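Local structure of lipoteichoic acid primase (Listeria monocytogenes, 4UOP) at residues Tyr131-Pro137 and Val432-Arg438; Thr117-Pro121 and Ser428-Val432. The protein belongs to the sulfatase-like family of alpha/beta enzymes; the part in the model is its extracellular catalytic domain, which holds a magnesium ion. All coordinates share one frame; numbering follows the deposited sequence.

Contact 1: residues Tyr131-Pro137 and Val432-Arg438; sequences YGDRVIP and VNNLPLR
Arg134 and Leu437 face each other as a single antiparallel bridge, a non-hydrogen-bonded pair with their CA atoms 4.4 Å apart. The two backbone bonds lie next to that pair: Val135 N gives to Pro436 O at 2.9 Å, and Arg438 N gives to Asp133 O with an N-H...O angle of 171°. One segment enters the bridge from a type I turn, Tyr131 to Arg134, and the other has just left helix 412-433.

Arg134 is the main polar link. A bend at the second torsion (chi2 -52°) turns the outward-running chain so that NH1 meets two carbonyls of the turn that ends the helix. NH1 lies 2.8 Å from Leu435 O, in the carbonyl plane and on a lone pair, but it reaches Asn433 O from above the plane of that carbonyl. A salt bridge from NE to Asp133 OD1, whose hydrogen bond is weak, steadies the other edge of the guanidinium, while Tyr131 CD1 sits over its face. The tyrosine ring itself takes Val432 CG1 over one face, a CH-pi contact 3.5 Å from the centroid. Its hydroxyl donates to Asn433 OD1 at 2.7 Å, with ring and amide planes almost perpendicular (87°). Beyond the bridge, Arg438 sends NH1 to Gly132 O at 2.8 Å, within its guanidinium plane. Its CG and CD methylenes press against Arg134 O, a buried carbonyl with no partner in the model. Leu435 splits its methyls between Ile136 (CD1) and the Pro137 ring (CD2).

Tyr131, directly after helix 127-130, and Ile136 both rest on Trp113 of helix 107-117. Ile136 also packs on Ala169 and shares a backbone bond with it, so the tail running out of helix 412-433 is laid along a loop braced by helices 107-117 and 163-169.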
loop_
_atom_site.group_PDB
_atom_site.type_symbol
_atom_site.label_atom_id
_atom_site.label_comp_id
_atom_site.label_asym_id
_atom_site.label_seq_id
_atom_site.Cartn_x
_atom_site.Cartn_y
_atom_site.Cartn_z
ATOM N N TYR B 131 6.011 4.513 12.574
ATOM C CA TYR B 131 7.252 4.661 13.343
ATOM C C TYR B 131 7.474 6.062 13.906
ATOM O O TYR B 131 8.574 6.404 14.355
ATOM C CB TYR B 131 8.430 4.198 12.492
ATOM C CG TYR B 131 8.310 2.752 12.094
ATOM C CD1 TYR B 131 8.482 1.740 13.035
ATOM C CD2 TYR B 131 7.980 2.387 10.787
ATOM C CE1 TYR B 131 8.357 0.414 12.684
ATOM C CE2 TYR B 131 7.857 1.055 10.428
ATOM C CZ TYR B 131 8.053 0.072 11.380
ATOM O OH TYR B 131 7.937 -1.247 11.032
ATOM N N GLY B 132 6.410 6.862 13.944
ATOM C CA GLY B 132 6.460 8.168 14.578
ATOM C C GLY B 132 6.708 8.126 16.076
ATOM O O GLY B 132 7.019 9.154 16.670
ATOM N N ASP B 133 6.586 6.944 16.680
ATOM C CA ASP B 133 6.869 6.755 18.111
ATOM C C ASP B 133 8.296 6.277 18.410
ATOM O O ASP B 133 8.595 5.906 19.551
ATOM C CB ASP B 133 5.852 5.777 18.733
ATOM C CG ASP B 133 5.915 4.375 18.123
ATOM O OD1 ASP B 133 6.671 4.154 17.149
ATOM O OD2 ASP B 133 5.184 3.487 18.611
ATOM N N ARG B 134 9.175 6.289 17.408
ATOM C CA ARG B 134 10.548 5.838 17.584
ATOM C C ARG B 134 11.537 6.992 17.640
ATOM O O ARG B 134 11.219 8.128 17.265
ATOM C CB ARG B 134 10.974 4.896 16.453
ATOM C CG ARG B 134 10.023 3.745 16.156
ATOM C CD ARG B 134 9.643 2.935 17.386
ATOM N NE ARG B 134 8.670 1.893 17.030
ATOM C CZ ARG B 134 8.955 0.645 16.675
ATOM N NH1 ARG B 134 10.204 0.196 16.638
ATOM N NH2 ARG B 134 7.962 -0.176 16.358
ATOM N N VAL B 135 12.732 6.688 18.130
ATOM C CA VAL B 135 13.863 7.593 18.038
ATOM C C VAL B 135 14.602 7.172 16.777
ATOM O O VAL B 135 15.269 6.130 16.741
ATOM C CB VAL B 135 14.799 7.488 19.259
ATOM C CG1 VAL B 135 15.943 8.491 19.148
ATOM C CG2 VAL B 135 14.015 7.715 20.546
ATOM N N ILE B 136 14.482 7.986 15.730
ATOM C CA ILE B 136 14.972 7.608 14.427
ATOM C C ILE B 136 16.261 8.342 14.090
ATOM O O ILE B 136 16.262 9.568 14.016
ATOM C CB ILE B 136 13.908 7.892 13.329
ATOM C CG1 ILE B 136 12.557 7.252 13.709
ATOM C CG2 ILE B 136 14.368 7.349 11.992
ATOM C CD1 ILE B 136 11.399 7.642 12.805
ATOM N N PRO B 137 17.365 7.596 13.872
ATOM C CA PRO B 137 18.567 8.224 13.354
ATOM C C PRO B 137 18.281 8.868 11.998
ATOM O O PRO B 137 17.532 8.311 11.196
ATOM C CB PRO B 137 19.557 7.067 13.215
ATOM C CG PRO B 137 19.033 5.998 14.121
ATOM C CD PRO B 137 17.547 6.147 14.061
ATOM N N VAL B 432 14.348 -0.725 10.730
ATOM C CA VAL B 432 13.378 0.300 11.111
ATOM C C VAL B 432 12.430 -0.241 12.175
ATOM O O VAL B 432 12.088 0.456 13.129
ATOM C CB VAL B 432 12.555 0.792 9.900
ATOM C CG1 VAL B 432 11.400 1.667 10.354
ATOM C CG2 VAL B 432 13.437 1.556 8.917
ATOM N N ASN B 433 12.015 -1.492 12.015
ATOM C CA ASN B 433 11.109 -2.108 12.979
ATOM C C ASN B 433 11.723 -2.278 14.372
ATOM O O ASN B 433 11.011 -2.248 15.364
ATOM C CB ASN B 433 10.601 -3.453 12.462
ATOM C CG ASN B 433 9.274 -3.838 13.080
ATOM O OD1 ASN B 433 8.302 -3.083 13.003
ATOM N ND2 ASN B 433 9.223 -5.007 13.707
ATOM N N ASN B 434 13.038 -2.428 14.435
ATOM C CA ASN B 434 13.752 -2.579 15.712
ATOM C C ASN B 434 14.226 -1.269 16.372
ATOM O O ASN B 434 14.900 -1.311 17.394
ATOM C CB ASN B 434 14.947 -3.517 15.517
ATOM C CG ASN B 434 14.527 -4.947 15.232
ATOM O OD1 ASN B 434 13.501 -5.419 15.727
ATOM N ND2 ASN B 434 15.324 -5.648 14.433
ATOM N N LEU B 435 13.884 -0.111 15.807
ATOM C CA LEU B 435 14.298 1.167 16.406
ATOM C C LEU B 435 13.660 1.364 17.784
ATOM O O LEU B 435 12.503 1.009 17.986
ATOM C CB LEU B 435 13.919 2.351 15.507
ATOM C CG LEU B 435 14.675 2.430 14.186
ATOM C CD1 LEU B 435 14.082 3.530 13.317
ATOM C CD2 LEU B 435 16.160 2.657 14.406
ATOM N N PRO B 436 14.407 1.954 18.727
ATOM C CA PRO B 436 13.870 2.125 20.083
ATOM C C PRO B 436 12.703 3.098 20.167
ATOM O O PRO B 436 12.581 4.012 19.349
ATOM C CB PRO B 436 15.070 2.650 20.877
ATOM C CG PRO B 436 15.982 3.248 19.860
ATOM C CD PRO B 436 15.792 2.445 18.610
ATOM N N LEU B 437 11.859 2.893 21.168
ATOM C CA LEU B 437 10.724 3.762 21.421
ATOM C C LEU B 437 11.171 5.063 22.085
ATOM O O LEU B 437 12.116 5.073 22.885
ATOM C CB LEU B 437 9.699 3.038 22.293
ATOM C CG LEU B 437 8.966 1.869 21.616
ATOM C CD1 LEU B 437 8.371 0.929 22.655
ATOM C CD2 LEU B 437 7.875 2.377 20.680
ATOM N N ARG B 438 10.495 6.157 21.747
ATOM C CA ARG B 438 10.779 7.474 22.345
ATOM C C ARG B 438 10.453 7.576 23.840
ATOM O O ARG B 438 11.101 8.339 24.556
ATOM C CB ARG B 438 10.028 8.579 21.599
ATOM C CG ARG B 438 10.621 8.915 20.247
ATOM C CD ARG B 438 9.623 9.638 19.351
ATOM N NE ARG B 438 9.285 10.960 19.863
ATOM C CZ ARG B 438 8.244 11.686 19.458
ATOM N NH1 ARG B 438 7.408 11.236 18.523
ATOM N NH2 ARG B 438 8.027 12.879 20.001
#

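Contact 2: residues Thr117-Pro121 and Ser428-Val432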
loop_
_atom_site.group_PDB
_atom_site.type_symbol
_atom_site.label_atom_id
_atom_site.label_comp_id
_atom_site.label_asym_id
_atom_site.label_seq_id
_atom_site.Cartn_x
_atom_site.Cartn_y
_atom_site.Cartn_z
ATOM N N THR B 117 15.862 9.767 6.508
ATOM C CA THR B 117 16.334 8.560 7.197
ATOM C C THR B 117 17.345 7.737 6.410
ATOM O O THR B 117 18.061 6.925 7.012
ATOM C CB THR B 117 15.177 7.596 7.596
ATOM O OG1 THR B 117 14.615 6.965 6.433
ATOM C CG2 THR B 117 14.105 8.326 8.361
ATOM N N SER B 118 17.394 7.907 5.082
ATOM C CA SER B 118 18.162 7.022 4.213
ATOM C C SER B 118 17.807 5.548 4.461
ATOM O O SER B 118 18.683 4.675 4.466
ATOM C CB SER B 118 19.670 7.269 4.388
ATOM O OG SER B 118 20.399 6.839 3.256
ATOM N N THR B 119 16.536 5.289 4.731
ATOM C CA THR B 119 16.006 3.921 4.789
ATOM C C THR B 119 14.818 3.884 3.839
ATOM O O THR B 119 14.249 4.935 3.507
ATOM C CB THR B 119 15.555 3.504 6.212
ATOM O OG1 THR B 119 14.398 4.248 6.618
ATOM C CG2 THR B 119 16.641 3.713 7.211
ATOM N N PHE B 120 14.438 2.681 3.418
ATOM C CA PHE B 120 13.357 2.516 2.447
ATOM C C PHE B 120 11.987 2.702 3.078
ATOM O O PHE B 120 11.754 2.307 4.223
ATOM C CB PHE B 120 13.449 1.142 1.774
ATOM C CG PHE B 120 14.626 1.002 0.863
ATOM C CD1 PHE B 120 14.576 1.486 -0.427
ATOM C CD2 PHE B 120 15.800 0.396 1.309
ATOM C CE1 PHE B 120 15.667 1.363 -1.272
ATOM C CE2 PHE B 120 16.901 0.273 0.472
ATOM C CZ PHE B 120 16.837 0.754 -0.825
ATOM N N PRO B 121 11.055 3.303 2.328
ATOM C CA PRO B 121 9.685 3.289 2.812
ATOM C C PRO B 121 9.183 1.857 2.808
ATOM O O PRO B 121 9.742 1.012 2.111
ATOM C CB PRO B 121 8.934 4.150 1.801
ATOM C CG PRO B 121 9.763 4.116 0.582
ATOM C CD PRO B 121 11.184 3.917 1.001
ATOM N N SER B 428 16.374 -3.176 5.695
ATOM C CA SER B 428 15.806 -1.870 6.021
ATOM C C SER B 428 14.523 -2.029 6.835
ATOM O O SER B 428 14.359 -1.362 7.863
ATOM C CB SER B 428 15.551 -1.035 4.752
ATOM O OG SER B 428 14.996 0.232 5.085
ATOM N N ASP B 429 13.622 -2.908 6.400
ATOM C CA ASP B 429 12.370 -3.128 7.144
ATOM C C ASP B 429 12.666 -3.613 8.570
ATOM O O ASP B 429 12.056 -3.146 9.529
ATOM C CB ASP B 429 11.453 -4.128 6.431
ATOM C CG ASP B 429 10.909 -3.600 5.096
ATOM O OD1 ASP B 429 11.025 -2.385 4.807
ATOM O OD2 ASP B 429 10.389 -4.421 4.313
ATOM N N SER B 430 13.610 -4.535 8.703
ATOM C CA SER B 430 13.956 -5.083 10.028
ATOM C C SER B 430 14.609 -4.029 10.918
ATOM O O SER B 430 14.271 -3.886 12.100
ATOM C CB SER B 430 14.875 -6.302 9.865
ATOM O OG SER B 430 15.447 -6.677 11.104
ATOM N N TYR B 431 15.547 -3.291 10.343
ATOM C CA TYR B 431 16.231 -2.223 11.060
ATOM C C TYR B 431 15.251 -1.174 11.591
ATOM O O TYR B 431 15.313 -0.773 12.763
ATOM C CB TYR B 431 17.268 -1.583 10.138
ATOM C CG TYR B 431 17.796 -0.273 10.628
ATOM C CD1 TYR B 431 18.678 -0.209 11.706
ATOM C CD2 TYR B 431 17.401 0.916 10.032
ATOM C CE1 TYR B 431 19.152 1.008 12.166
ATOM C CE2 TYR B 431 17.876 2.131 10.482
ATOM C CZ TYR B 431 18.755 2.169 11.547
ATOM O OH TYR B 431 19.210 3.391 11.982
ATOM N N VAL B 432 14.348 -0.725 10.730
ATOM C CA VAL B 432 13.378 0.300 11.111
ATOM C C VAL B 432 12.430 -0.241 12.175
ATOM O O VAL B 432 12.088 0.456 13.129
ATOM C CB VAL B 432 12.555 0.792 9.900
ATOM C CG1 VAL B 432 11.400 1.667 10.354
ATOM C CG2 VAL B 432 13.437 1.556 8.917
HETATM O O HOH W 1 17.821 5.828 10.300
HETATM O O HOH W 2 12.417 0.028 5.446
#
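Ser428 swings OG fully away from its own backbone N (chi1 180°), which carries the hydroxyl off the helix and up to the backbone of Thr119 and Phe120. Thr119 answers with chi1 68°: OG1 stands between its N and carbonyl carbon, leaving CG2 beside the N and turned to Tyr431.

The direct hydrogen bond of the contact runs from Phe120 N to Ser428 OG, 3.0 Å long with an N-H...O angle of 151°. That hydroxyl spends its proton on a water 2.6 Å from OG, so it both accepts and donates. The same water gives its two protons to Phe120 O, 2.7 Å away, and to Asp429 OD1, tying both backbone polar groups of Phe120 to one turn of the helix. Ser428 CB meets the edge of the Phe120 ring at CD2, 3.7 Å away and near the ring plane.

Thr119 supplies the apolar half. Its CG2 touches the rim of the Tyr431 ring at CE2, 3.8 Å off, the two side chains crossing at about a right angle. On its other flank CB and OG1 lie against CG2 of Val432. Thr117 OG1 accepts from Thr119 N, an ST turn that shapes the backbone, and also, at 2.7 Å, from Thr119 OG1, a bond that holds this side chain in its rotamer. A second water, 3.3 Å from Tyr431 OH, makes a weak bond back to Thr117 O.

Thr117 OG1 bonds in turn to Trp113 O, so the turn is rooted in the last stretch of helix 107-117. Arg374 ties the two sides from without, pairing with Asp429 OD2 in a salt bridge and with Pro121 O in a hydrogen bond. The contact is buried packing of helix 412-433 against the loop that leads from helix 107-117 toward helix 127-130.

How the contacts relate
Both contacts dock helix 412-433 and its tail onto neighbouring loops, their centres 10 Å apart. Val432 serves each with a different methyl, CG1 to Tyr131 in contact 1 and CG2 to Thr119 in contact 2. The two also touch directly: Pro137 CG packs 3.4 Å from Tyr431 OH, and Ile136 CG2 lies 3.8 Å from Thr117 CG2. Trp113 of helix 107-117 is a common support. That helix relates them to the metal site, since Thr108 near its beginning binds the magnesium ion with Glu66, Asp284 and His285, whereas contact 2 lies at its far end. Neither contact contains a metal ligand.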